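Local atomic coordinates of methylenetetrahydrofolate--tRNA-(uracil-5-)-methyltransferase TrmFO (Thermus thermophilus, PDB entry 3G5S), a protein that catalyses the folate- and FAD-dependent methylation of uridine 54 in tRNA, giving 5-methyluridine. Residues V4-A9 with V25-F30; G127-A132 with E329-A334; L313-L318 with R380-A385; E321-R326 with G350-L355. All coordinates share one frame; numbering follows the deposited sequence.

In the fold
The chain opens with contact 1, where strands 4-7 and 27-30 close the first beta-alpha-beta unit around helix 11-22. Strand 129-131 then joins the other side of strand 4-7, and contact 2 waits almost 200 residues for its partner, strand 331-333, which ends the parallel sheet. Contacts 1 and 2 thus follow in series, lie about 10 Å apart between centres and both reach FAD. Before contact 2 closes, contacts 3 and 4 have already opened at 313-318 and 321-326, and both cross it. Contact 4 closes first, on helix 343-361, and lies wholly within the span of contact 3, which ends on helix 374-384.

Contact 1. Residues V4-A9 with V25-F30; sequences VNVVGA and VPVRLF. With FAD (flavin-adenine dinucleotide), chain B.
R28 O is gripped twice from the facing strand: V6 N reaches it at 2.8 Å in an almost straight hydrogen bond, and CA of N5 adds a CH...O contact at 3.4 Å. OD1 of N5 takes NH1 of R28 at 2.9 Å, lying within the guanidinium plane while the donor sits 28° off the carbonyl plane. R28, bent at chi3 (-63°), swings its guanidinium back alongside the amide. The same OD1 lies at the edge of the F30 ring, 3.5 Å from CE1, and ND2 goes on to T129. A lysine in place of R28 has no flat guanidinium to bring edge-on, and N5 OD1 would probably be left without its N-H partner, the amide relying on ND2.

The two strands run parallel, 4.7 Å apart at their axes. Backbone bonds alternate along them, down to G8 N on F30 O at 2.8 Å. On the opposite face of the sheet, V6 packs CG1 on CD1 of L29 (3.7 Å), with L20 of helix 11-22 against V4, V6 and V27.

Strand 4-7, the glycine turn, helix 11-22 and strand 27-30 make the Rossmann-type beta-alpha-beta unit. The sheet thus has an apolar side toward helix 11-22, another where the N5-R28 bond sits beside V7 and F30, and at the strand end a side-chain-free G8 that lets the FAD ribose come close, CA 3.3 Å from O4B.

Contact 2. Residues G127-A132 with E329-A334; sequences GITVLA and EGLYAA. With FAD (flavin-adenine dinucleotide), chain B.
Y332 lays its ring beside the neighbouring strand: CG stands anti to its own carbonyl carbon (chi1 -52°), which brings CD1 to 3.4 Å from T129 O and CE1 to CG2 of I128. Both partners meet the ring at its edge. I128 and Y332 point the same way, side by side, whereas V130 comes at Y332 from a slant, its CG2 4.2 Å from CB.

L331 and T129 share the other face. With CG of L331 anti to the backbone N (chi1 -173°) and chi2 at 65°, CD1 folds back over the neighbouring strand and touches CB of T129 at 3.8 Å and CG of L131 at 4.0 Å. T129 turns OG1 to G127 O, 2.9 Å away and well above that carbonyl's plane, which leaves CG2 for the leucine.

Four backbone bonds join the parallel strands, the straightest from L131 N to Y332 O (2.8 Å). G330, at positive phi, starts the pairing by giving its O to T129 N.

Strand 331-333 is the last of the parallel sheet, and strand 129-131 stands between it and strand 4-7. A132 O, at the far end, lies 3.4 Å from FAD C5B. Helix 343-361 packs against Y332 through N356, A357 and K360, while F325 of strand 324-325 lies against L331 and A333.

Contact 3. Residues L313-L318 with R380-A385; sequences LNAPRL and RYLATA. With EDO (1,2-ethanediol), chain F.
Two helix ends meet here: the start of the short helix 315-318 and the C-terminal turn of helix 374-384. P316 leans its ring on the carbonyl of L382, whose O lies 3.2 Å from both CG and CD. The proline nitrogen carries no hydrogen to share with L382 O, 3.0 Å away, so ring carbons make the touch. A second carbonyl comes in at A385, its O 3.3 Å from CB of P316, while CB of A385 faces CG. A315 points its methyl at the same turn, 3.4 Å from L382 O and 3.9 Å from L382 CB.

N314 is the N-cap of helix 315-318. Its CG is anti to the backbone N (chi1 -166°), and this turns OD1 over the first helical turn to accept R317 N at 3.2 Å, the donor standing above the amide plane. ND2 is left for P387 O and for O2 of a bound ethanediol, probably from the crystallisation liquor.

Within the 380-385 turn, T384 ties OG1 back to R380 O (2.7 Å), and Y381 O takes the N-H of both T384 and A385. CB of A385 sits over one face of the Y381 ring, toward its rim.

Contact 4. Residues E321-R326 with G350-L355; sequences ETLEFR and GFLAGL. With EDO (1,2-ethanediol), chain E.
L323 and L352 carry the apolar part of this contact, their side chains slanting past each other. CD1 of L323 reaches 4.1 Å from CB of L352 and 4.2 Å from CB of A353, so one methyl touches two successive residues of the helix. L323 takes it there with CG anti to its carbonyl carbon, chi1 -59°. CD2 of L352 comes within 3.5 Å of the O of E321 and stays near CD1 of L323.

The helix is 343-361, which follows strand 331-333 in the chain and packs on the parallel sheet of the FAD-binding fold; A353 also touches Y332. The 321-326 segment crosses its flank as a turn leading into the short, weakly bonded strand 324-325, and L382 of helix 374-384 lies against L323 too.

No hydrogen bond joins the two segments; T322 O is bonded to ND2 of N356, further along the same helix. In the turn, OG1 of T322 accepts E324 N at 3.2 Å, an ST turn. E324 runs extended, CG anti to the backbone N (chi1 -168°), and its OE2 holds G330 N. A leucine in place of E324 would probably leave that amide without its acceptor and the corner at G330 less firmly fixed. Further along, R326 O accepts O1 of a bound ethanediol, probably from the crystallisation liquor, at 2.9 Å, and R326 N pairs with L318 O.

Contact 1. Residues V4-A9 with V25-F30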
# COMPACT_ATOMS: atom_id res chain seq x y z
N VAL A 4 -26.06 -3.24 1.23
CA VAL A 4 -24.70 -3.73 1.15
C VAL A 4 -24.01 -3.46 2.47
O VAL A 4 -24.09 -2.35 3.01
CB VAL A 4 -23.93 -3.05 0.01
CG1 VAL A 4 -22.44 -3.34 0.10
CG2 VAL A 4 -24.50 -3.50 -1.32
N ASN A 5 -23.35 -4.48 3.02
CA ASN A 5 -22.60 -4.31 4.25
C ASN A 5 -21.26 -3.67 3.97
O ASN A 5 -20.56 -4.07 3.04
CB ASN A 5 -22.36 -5.67 4.91
CG ASN A 5 -23.64 -6.39 5.23
OD1 ASN A 5 -24.49 -5.87 5.95
ND2 ASN A 5 -23.79 -7.60 4.71
N VAL A 6 -20.90 -2.68 4.79
CA VAL A 6 -19.54 -2.14 4.78
C VAL A 6 -19.04 -2.26 6.21
O VAL A 6 -19.63 -1.70 7.14
CB VAL A 6 -19.48 -0.68 4.29
CG1 VAL A 6 -18.05 -0.14 4.40
CG2 VAL A 6 -19.98 -0.59 2.85
N VAL A 7 -17.97 -3.03 6.39
CA VAL A 7 -17.48 -3.32 7.72
C VAL A 7 -16.24 -2.48 8.00
O VAL A 7 -15.17 -2.71 7.41
CB VAL A 7 -17.17 -4.83 7.91
CG1 VAL A 7 -16.73 -5.10 9.33
CG2 VAL A 7 -18.39 -5.68 7.53
N GLY A 8 -16.40 -1.51 8.89
CA GLY A 8 -15.34 -0.57 9.23
C GLY A 8 -15.62 0.78 8.60
O GLY A 8 -15.77 0.87 7.38
N ALA A 9 -15.69 1.82 9.43
CA ALA A 9 -15.96 3.18 8.96
C ALA A 9 -14.72 4.06 9.09
O ALA A 9 -14.78 5.18 9.61
CB ALA A 9 -17.12 3.78 9.72
N VAL A 25 -27.50 2.75 -3.81
CA VAL A 25 -27.52 1.43 -3.17
C VAL A 25 -27.43 1.61 -1.65
O VAL A 25 -26.46 2.18 -1.16
CB VAL A 25 -26.37 0.56 -3.68
CG1 VAL A 25 -26.38 -0.80 -3.01
CG2 VAL A 25 -26.44 0.41 -5.20
N PRO A 26 -28.44 1.13 -0.90
CA PRO A 26 -28.40 1.33 0.55
C PRO A 26 -27.26 0.57 1.21
O PRO A 26 -26.81 -0.48 0.72
CB PRO A 26 -29.75 0.76 1.01
CG PRO A 26 -30.61 0.80 -0.20
CD PRO A 26 -29.69 0.51 -1.34
N VAL A 27 -26.82 1.10 2.35
CA VAL A 27 -25.63 0.61 3.03
C VAL A 27 -25.94 0.35 4.49
O VAL A 27 -26.71 1.09 5.12
CB VAL A 27 -24.48 1.65 2.92
CG1 VAL A 27 -23.29 1.24 3.77
CG2 VAL A 27 -24.07 1.83 1.46
N ARG A 28 -25.35 -0.72 5.01
CA ARG A 28 -25.29 -1.00 6.42
C ARG A 28 -23.82 -0.88 6.81
O ARG A 28 -23.01 -1.73 6.45
CB ARG A 28 -25.80 -2.42 6.69
CG ARG A 28 -25.90 -2.77 8.15
CD ARG A 28 -26.50 -4.17 8.35
NE ARG A 28 -27.87 -4.28 7.85
CZ ARG A 28 -28.23 -4.93 6.75
NH1 ARG A 28 -27.32 -5.53 5.99
NH2 ARG A 28 -29.51 -4.96 6.39
N LEU A 29 -23.50 0.21 7.50
CA LEU A 29 -22.12 0.53 7.84
C LEU A 29 -21.86 0.17 9.28
O LEU A 29 -22.46 0.75 10.19
CB LEU A 29 -21.88 2.03 7.62
CG LEU A 29 -20.49 2.58 7.96
CD1 LEU A 29 -19.43 1.92 7.10
CD2 LEU A 29 -20.48 4.08 7.77
N PHE A 30 -20.98 -0.81 9.49
CA PHE A 30 -20.65 -1.28 10.83
C PHE A 30 -19.39 -0.58 11.33
O PHE A 30 -18.39 -0.50 10.61
CB PHE A 30 -20.37 -2.79 10.83
CG PHE A 30 -21.56 -3.65 10.51
CD1 PHE A 30 -21.87 -3.97 9.20
CD2 PHE A 30 -22.33 -4.18 11.53
CE1 PHE A 30 -22.95 -4.78 8.91
CE2 PHE A 30 -23.41 -4.99 11.24
CZ PHE A 30 -23.72 -5.30 9.94
PA FAD B . -8.97 2.43 9.42
O1A FAD B . -8.18 2.02 10.62
O2A FAD B . -8.98 3.88 9.04
O5B FAD B . -10.49 1.96 9.55
C5B FAD B . -10.83 0.66 9.98
C4B FAD B . -12.10 0.78 10.81
O4B FAD B . -12.60 -0.52 11.08
C3B FAD B . -11.84 1.45 12.16
O3B FAD B . -12.74 2.52 12.37
C2B FAD B . -12.05 0.32 13.17
O2B FAD B . -12.56 0.74 14.42
C1B FAD B . -13.03 -0.57 12.44
N9A FAD B . -13.05 -2.00 12.79
C8A FAD B . -11.99 -2.85 12.91
N7A FAD B . -12.45 -4.10 13.13
C5A FAD B . -13.81 -4.04 13.15
C6A FAD B . -14.80 -5.00 13.33
N6A FAD B . -14.53 -6.31 13.37
N1A FAD B . -16.11 -4.60 13.28
C2A FAD B . -16.45 -3.29 13.08
N3A FAD B . -15.48 -2.33 12.89
C4A FAD B . -14.19 -2.73 12.94
N1 FAD B . -1.32 6.37 6.99
C2 FAD B . -0.83 7.50 6.39
O2 FAD B . -1.06 7.72 5.20
N3 FAD B . -0.08 8.39 7.13
C4 FAD B . 0.21 8.19 8.47
O4 FAD B . 0.88 9.01 9.10
C4X FAD B . -0.30 7.03 9.07
N5 FAD B . -0.05 6.77 10.40
C5X FAD B . -0.56 5.63 10.98
C6 FAD B . -0.31 5.38 12.32
C7 FAD B . -0.80 4.23 12.93
C7M FAD B . -0.53 3.96 14.38
C8 FAD B . -1.56 3.33 12.18
C8M FAD B . -2.11 2.09 12.83
C9 FAD B . -1.82 3.58 10.84
C9A FAD B . -1.32 4.73 10.22
N10 FAD B . -1.56 4.97 8.88
C10 FAD B . -1.05 6.13 8.32
C1' FAD B . -1.77 3.80 7.94
C2' FAD B . -3.12 3.81 7.21
O2' FAD B . -3.09 4.61 6.03
C3' FAD B . -4.27 4.22 8.12
O3' FAD B . -4.37 3.23 9.12
C4' FAD B . -5.61 4.35 7.39
O4' FAD B . -6.53 4.94 8.28
C5' FAD B . -6.11 3.01 6.87
O5' FAD B . -7.46 3.13 6.46
P FAD B . -8.45 1.89 6.62
O1P FAD B . -7.90 0.68 5.94
O2P FAD B . -9.80 2.36 6.20
O3P FAD B . -8.41 1.56 8.19

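Contact 2. Residues G127-A132 with E329-A334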
# COMPACT_ATOMS: atom_id res chain seq x y z
N GLY A 127 -24.09 -12.07 1.99
CA GLY A 127 -24.54 -11.09 1.03
C GLY A 127 -23.42 -10.17 0.58
O GLY A 127 -22.27 -10.30 1.00
N ILE A 128 -23.76 -9.23 -0.28
CA ILE A 128 -22.75 -8.31 -0.80
C ILE A 128 -22.16 -7.49 0.34
O ILE A 128 -22.90 -6.84 1.09
CB ILE A 128 -23.35 -7.41 -1.89
CG1 ILE A 128 -23.88 -8.26 -3.05
CG2 ILE A 128 -22.30 -6.43 -2.39
CD1 ILE A 128 -24.70 -7.48 -4.06
N THR A 129 -20.83 -7.53 0.46
CA THR A 129 -20.15 -7.03 1.64
C THR A 129 -18.76 -6.52 1.28
O THR A 129 -18.01 -7.20 0.56
CB THR A 129 -20.00 -8.17 2.69
OG1 THR A 129 -21.29 -8.55 3.16
CG2 THR A 129 -19.16 -7.74 3.87
N VAL A 130 -18.42 -5.34 1.79
CA VAL A 130 -17.06 -4.80 1.70
C VAL A 130 -16.42 -4.83 3.09
O VAL A 130 -16.99 -4.30 4.04
CB VAL A 130 -17.08 -3.33 1.20
CG1 VAL A 130 -15.66 -2.77 1.15
CG2 VAL A 130 -17.75 -3.24 -0.16
N LEU A 131 -15.26 -5.47 3.19
CA LEU A 131 -14.49 -5.50 4.43
C LEU A 131 -13.41 -4.43 4.40
O LEU A 131 -12.58 -4.40 3.49
CB LEU A 131 -13.85 -6.87 4.63
CG LEU A 131 -14.81 -8.06 4.64
CD1 LEU A 131 -14.02 -9.34 4.78
CD2 LEU A 131 -15.86 -7.93 5.74
N ALA A 132 -13.41 -3.56 5.40
CA ALA A 132 -12.52 -2.39 5.42
C ALA A 132 -12.09 -2.08 6.85
O ALA A 132 -12.22 -0.96 7.34
CB ALA A 132 -13.23 -1.19 4.78
N GLU A 329 -17.59 -14.61 -4.22
CA GLU A 329 -18.30 -13.65 -5.04
C GLU A 329 -19.07 -12.66 -4.17
O GLU A 329 -19.72 -13.06 -3.20
CB GLU A 329 -19.26 -14.38 -5.99
CG GLU A 329 -19.91 -13.49 -7.04
CD GLU A 329 -20.71 -14.29 -8.06
OE1 GLU A 329 -20.74 -15.53 -7.95
OE2 GLU A 329 -21.30 -13.67 -8.96
N GLY A 330 -18.99 -11.38 -4.51
CA GLY A 330 -19.72 -10.36 -3.79
C GLY A 330 -19.12 -9.98 -2.45
O GLY A 330 -19.73 -9.24 -1.69
N LEU A 331 -17.92 -10.49 -2.16
CA LEU A 331 -17.14 -10.05 -1.01
C LEU A 331 -15.95 -9.27 -1.53
O LEU A 331 -15.30 -9.71 -2.48
CB LEU A 331 -16.66 -11.25 -0.18
CG LEU A 331 -15.97 -10.94 1.14
CD1 LEU A 331 -16.92 -10.28 2.13
CD2 LEU A 331 -15.34 -12.19 1.75
N TYR A 332 -15.66 -8.13 -0.91
CA TYR A 332 -14.58 -7.24 -1.35
C TYR A 332 -13.74 -6.85 -0.15
O TYR A 332 -14.22 -6.88 0.99
CB TYR A 332 -15.15 -5.95 -1.98
CG TYR A 332 -16.16 -6.24 -3.06
CD1 TYR A 332 -17.46 -6.55 -2.73
CD2 TYR A 332 -15.80 -6.27 -4.41
CE1 TYR A 332 -18.38 -6.89 -3.68
CE2 TYR A 332 -16.73 -6.59 -5.38
CZ TYR A 332 -18.03 -6.91 -5.00
OH TYR A 332 -19.00 -7.24 -5.91
N ALA A 333 -12.49 -6.47 -0.40
CA ALA A 333 -11.64 -5.88 0.63
C ALA A 333 -11.16 -4.52 0.16
O ALA A 333 -10.95 -4.30 -1.03
CB ALA A 333 -10.45 -6.77 0.94
N ALA A 334 -10.99 -3.61 1.10
CA ALA A 334 -10.45 -2.29 0.79
C ALA A 334 -9.61 -1.79 1.95
O ALA A 334 -9.72 -2.27 3.07
CB ALA A 334 -11.59 -1.31 0.49
PA FAD B . -8.97 2.43 9.42
O1A FAD B . -8.18 2.02 10.62
O2A FAD B . -8.98 3.88 9.04
O5B FAD B . -10.49 1.96 9.55
C5B FAD B . -10.83 0.66 9.98
C4B FAD B . -12.10 0.78 10.81
O4B FAD B . -12.60 -0.52 11.08
C3B FAD B . -11.84 1.45 12.16
O3B FAD B . -12.74 2.52 12.37
C2B FAD B . -12.05 0.32 13.17
O2B FAD B . -12.56 0.74 14.42
C1B FAD B . -13.03 -0.57 12.44
N9A FAD B . -13.05 -2.00 12.79
C8A FAD B . -11.99 -2.85 12.91
N7A FAD B . -12.45 -4.10 13.13
C5A FAD B . -13.81 -4.04 13.15
C6A FAD B . -14.80 -5.00 13.33
N6A FAD B . -14.53 -6.31 13.37
N1A FAD B . -16.11 -4.60 13.28
C2A FAD B . -16.45 -3.29 13.08
N3A FAD B . -15.48 -2.33 12.89
C4A FAD B . -14.19 -2.73 12.94
N1 FAD B . -1.32 6.37 6.99
C2 FAD B . -0.83 7.50 6.39
O2 FAD B . -1.06 7.72 5.20
N3 FAD B . -0.08 8.39 7.13
C4 FAD B . 0.21 8.19 8.47
O4 FAD B . 0.88 9.01 9.10
C4X FAD B . -0.30 7.03 9.07
N5 FAD B . -0.05 6.77 10.40
C5X FAD B . -0.56 5.63 10.98
C6 FAD B . -0.31 5.38 12.32
C7 FAD B . -0.80 4.23 12.93
C7M FAD B . -0.53 3.96 14.38
C8 FAD B . -1.56 3.33 12.18
C8M FAD B . -2.11 2.09 12.83
C9 FAD B . -1.82 3.58 10.84
C9A FAD B . -1.32 4.73 10.22
N10 FAD B . -1.56 4.97 8.88
C10 FAD B . -1.05 6.13 8.32
C1' FAD B . -1.77 3.80 7.94
C2' FAD B . -3.12 3.81 7.21
O2' FAD B . -3.09 4.61 6.03
C3' FAD B . -4.27 4.22 8.12
O3' FAD B . -4.37 3.23 9.12
C4' FAD B . -5.61 4.35 7.39
O4' FAD B . -6.53 4.94 8.28
C5' FAD B . -6.11 3.01 6.87
O5' FAD B . -7.46 3.13 6.46
P FAD B . -8.45 1.89 6.62
O1P FAD B . -7.90 0.68 5.94
O2P FAD B . -9.80 2.36 6.20
O3P FAD B . -8.41 1.56 8.19
O HOH W 1 -21.37 -12.16 -1.20

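Contact 3. Residues L313-L318 with R380-A385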
# COMPACT_ATOMS: atom_id res chain seq x y z
N LEU A 313 -4.30 -8.80 4.19
CA LEU A 313 -4.45 -10.01 3.41
C LEU A 313 -3.41 -10.15 2.31
O LEU A 313 -2.87 -9.16 1.81
CB LEU A 313 -5.83 -10.02 2.75
CG LEU A 313 -7.00 -10.06 3.72
CD1 LEU A 313 -8.28 -9.74 2.98
CD2 LEU A 313 -7.09 -11.41 4.42
N ASN A 314 -3.17 -11.40 1.91
CA ASN A 314 -2.35 -11.67 0.75
C ASN A 314 -3.18 -11.39 -0.49
O ASN A 314 -3.87 -12.26 -1.01
CB ASN A 314 -1.85 -13.12 0.76
CG ASN A 314 -0.74 -13.32 -0.23
OD1 ASN A 314 -0.87 -12.96 -1.40
ND2 ASN A 314 0.38 -13.87 0.23
N ALA A 315 -3.12 -10.14 -0.94
CA ALA A 315 -3.94 -9.72 -2.06
C ALA A 315 -3.70 -10.54 -3.33
O ALA A 315 -4.65 -10.96 -3.98
CB ALA A 315 -3.80 -8.23 -2.32
N PRO A 316 -2.43 -10.80 -3.69
CA PRO A 316 -2.26 -11.53 -4.95
C PRO A 316 -2.88 -12.93 -4.91
O PRO A 316 -3.34 -13.43 -5.94
CB PRO A 316 -0.74 -11.61 -5.13
CG PRO A 316 -0.21 -10.46 -4.35
CD PRO A 316 -1.15 -10.26 -3.19
N ARG A 317 -2.90 -13.56 -3.74
CA ARG A 317 -3.50 -14.88 -3.63
C ARG A 317 -5.03 -14.84 -3.53
O ARG A 317 -5.69 -15.78 -3.94
CB ARG A 317 -2.94 -15.62 -2.42
CG ARG A 317 -1.48 -16.01 -2.53
CD ARG A 317 -1.19 -16.87 -3.76
NE ARG A 317 -1.92 -18.13 -3.77
CZ ARG A 317 -1.49 -19.25 -3.19
NH1 ARG A 317 -0.33 -19.26 -2.55
NH2 ARG A 317 -2.23 -20.36 -3.25
N LEU A 318 -5.58 -13.76 -2.99
CA LEU A 318 -6.99 -13.72 -2.62
C LEU A 318 -7.89 -12.81 -3.44
O LEU A 318 -9.09 -13.07 -3.54
CB LEU A 318 -7.16 -13.35 -1.16
CG LEU A 318 -6.57 -14.32 -0.13
CD1 LEU A 318 -6.86 -13.82 1.27
CD2 LEU A 318 -7.08 -15.75 -0.32
N ARG A 380 -3.92 -3.19 -9.70
CA ARG A 380 -3.37 -4.22 -10.57
C ARG A 380 -2.11 -4.84 -9.94
O ARG A 380 -1.88 -6.04 -10.09
CB ARG A 380 -3.21 -3.71 -12.01
CG ARG A 380 -4.56 -3.41 -12.65
CD ARG A 380 -4.48 -2.76 -14.02
NE ARG A 380 -5.80 -2.34 -14.47
CZ ARG A 380 -6.69 -3.13 -15.07
NH1 ARG A 380 -6.38 -4.39 -15.35
NH2 ARG A 380 -7.88 -2.65 -15.42
N TYR A 381 -1.34 -4.05 -9.20
CA TYR A 381 -0.22 -4.57 -8.41
C TYR A 381 -0.74 -5.53 -7.32
O TYR A 381 -0.20 -6.63 -7.16
CB TYR A 381 0.60 -3.43 -7.79
CG TYR A 381 1.75 -3.92 -6.94
CD1 TYR A 381 3.01 -4.11 -7.49
CD2 TYR A 381 1.59 -4.18 -5.58
CE1 TYR A 381 4.07 -4.55 -6.72
CE2 TYR A 381 2.64 -4.64 -4.80
CZ TYR A 381 3.89 -4.82 -5.38
OH TYR A 381 4.98 -5.26 -4.65
N LEU A 382 -1.77 -5.12 -6.59
CA LEU A 382 -2.34 -5.99 -5.55
C LEU A 382 -2.68 -7.37 -6.10
O LEU A 382 -2.46 -8.39 -5.44
CB LEU A 382 -3.60 -5.36 -4.93
CG LEU A 382 -3.43 -4.06 -4.14
CD1 LEU A 382 -4.78 -3.60 -3.62
CD2 LEU A 382 -2.41 -4.22 -3.00
N ALA A 383 -3.22 -7.39 -7.31
CA ALA A 383 -3.72 -8.64 -7.89
C ALA A 383 -2.62 -9.50 -8.48
O ALA A 383 -2.80 -10.71 -8.61
CB ALA A 383 -4.78 -8.34 -8.93
N THR A 384 -1.49 -8.89 -8.86
CA THR A 384 -0.49 -9.59 -9.66
C THR A 384 0.93 -9.61 -9.08
O THR A 384 1.83 -10.17 -9.68
CB THR A 384 -0.42 -9.01 -11.10
OG1 THR A 384 0.03 -7.65 -11.06
CG2 THR A 384 -1.78 -9.08 -11.79
N ALA A 385 1.12 -8.99 -7.91
CA ALA A 385 2.44 -8.95 -7.31
C ALA A 385 2.89 -10.34 -6.86
O ALA A 385 2.10 -11.28 -6.77
CB ALA A 385 2.47 -7.97 -6.15
C1 EDO F . 0.72 -11.72 3.54
O1 EDO F . 2.08 -11.96 3.16
C2 EDO F . 0.19 -12.97 4.22
O2 EDO F . 0.22 -14.04 3.28

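Contact 4. Residues E321-R326 with G350-L355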
# COMPACT_ATOMS: atom_id res chain seq x y z
N GLU A 321 -8.13 -7.55 -9.31
CA GLU A 321 -7.87 -6.11 -9.42
C GLU A 321 -9.14 -5.28 -9.17
O GLU A 321 -9.07 -4.07 -8.98
CB GLU A 321 -7.26 -5.77 -10.78
CG GLU A 321 -8.22 -5.87 -11.96
CD GLU A 321 -8.40 -7.29 -12.46
OE1 GLU A 321 -7.69 -8.19 -11.97
OE2 GLU A 321 -9.26 -7.50 -13.34
N THR A 322 -10.28 -5.96 -9.20
CA THR A 322 -11.58 -5.38 -8.88
C THR A 322 -11.80 -5.25 -7.36
O THR A 322 -12.79 -4.65 -6.93
CB THR A 322 -12.66 -6.31 -9.38
OG1 THR A 322 -12.41 -7.59 -8.79
CG2 THR A 322 -12.61 -6.43 -10.92
N LEU A 323 -10.89 -5.84 -6.58
CA LEU A 323 -10.96 -5.94 -5.12
C LEU A 323 -11.99 -6.96 -4.62
O LEU A 323 -12.22 -7.09 -3.41
CB LEU A 323 -11.12 -4.58 -4.44
CG LEU A 323 -9.99 -3.60 -4.75
CD1 LEU A 323 -10.29 -2.25 -4.15
CD2 LEU A 323 -8.64 -4.14 -4.26
N GLU A 324 -12.59 -7.70 -5.55
CA GLU A 324 -13.46 -8.81 -5.19
C GLU A 324 -12.61 -10.04 -4.89
O GLU A 324 -11.64 -10.33 -5.59
CB GLU A 324 -14.41 -9.11 -6.35
CG GLU A 324 -15.54 -10.06 -6.01
CD GLU A 324 -16.55 -10.24 -7.14
OE1 GLU A 324 -16.25 -9.87 -8.31
OE2 GLU A 324 -17.64 -10.76 -6.87
N PHE A 325 -12.98 -10.77 -3.84
CA PHE A 325 -12.31 -12.03 -3.53
C PHE A 325 -12.52 -13.01 -4.67
O PHE A 325 -13.64 -13.24 -5.12
CB PHE A 325 -12.87 -12.63 -2.24
CG PHE A 325 -12.32 -12.00 -0.97
CD1 PHE A 325 -12.80 -10.79 -0.50
CD2 PHE A 325 -11.35 -12.66 -0.23
CE1 PHE A 325 -12.31 -10.23 0.67
CE2 PHE A 325 -10.86 -12.10 0.95
CZ PHE A 325 -11.34 -10.90 1.40
N ARG A 326 -11.42 -13.62 -5.10
CA ARG A 326 -11.45 -14.57 -6.20
C ARG A 326 -12.37 -15.75 -5.91
O ARG A 326 -13.01 -16.28 -6.82
CB ARG A 326 -10.04 -15.10 -6.50
CG ARG A 326 -9.00 -14.04 -6.85
CD ARG A 326 -7.64 -14.70 -7.06
NE ARG A 326 -6.55 -13.74 -7.19
CZ ARG A 326 -6.16 -13.20 -8.33
NH1 ARG A 326 -6.80 -13.50 -9.46
NH2 ARG A 326 -5.15 -12.34 -8.34
N GLY A 350 -11.30 1.96 -1.27
CA GLY A 350 -12.69 1.99 -0.82
C GLY A 350 -13.64 2.41 -1.93
O GLY A 350 -14.70 1.81 -2.13
N PHE A 351 -13.26 3.45 -2.67
CA PHE A 351 -14.04 3.87 -3.82
C PHE A 351 -14.26 2.71 -4.79
O PHE A 351 -15.39 2.45 -5.22
CB PHE A 351 -13.36 5.04 -4.53
CG PHE A 351 -13.82 5.25 -5.94
CD1 PHE A 351 -15.06 5.81 -6.21
CD2 PHE A 351 -13.03 4.85 -7.00
CE1 PHE A 351 -15.51 5.98 -7.51
CE2 PHE A 351 -13.47 5.02 -8.32
CZ PHE A 351 -14.71 5.59 -8.56
N LEU A 352 -13.20 2.00 -5.15
CA LEU A 352 -13.32 0.95 -6.15
C LEU A 352 -14.14 -0.23 -5.63
O LEU A 352 -14.99 -0.78 -6.35
CB LEU A 352 -11.96 0.49 -6.66
CG LEU A 352 -12.02 -0.56 -7.77
CD1 LEU A 352 -12.77 -0.07 -9.00
CD2 LEU A 352 -10.63 -1.03 -8.15
N ALA A 353 -13.90 -0.63 -4.39
CA ALA A 353 -14.66 -1.73 -3.80
C ALA A 353 -16.14 -1.37 -3.71
O ALA A 353 -17.00 -2.20 -4.03
CB ALA A 353 -14.11 -2.09 -2.44
N GLY A 354 -16.43 -0.15 -3.29
CA GLY A 354 -17.81 0.31 -3.22
C GLY A 354 -18.46 0.36 -4.59
O GLY A 354 -19.63 0.00 -4.75
N LEU A 355 -17.71 0.82 -5.59
CA LEU A 355 -18.21 0.86 -6.95
C LEU A 355 -18.58 -0.54 -7.44
O LEU A 355 -19.65 -0.75 -8.00
CB LEU A 355 -17.15 1.49 -7.87
CG LEU A 355 -17.46 1.49 -9.37
CD1 LEU A 355 -18.77 2.21 -9.70
CD2 LEU A 355 -16.30 2.13 -10.11
C1 EDO E . -14.68 -13.67 -9.18
O1 EDO E . -13.82 -14.82 -9.17
C2 EDO E . -14.88 -13.18 -7.75
O2 EDO E . -15.56 -14.19 -6.98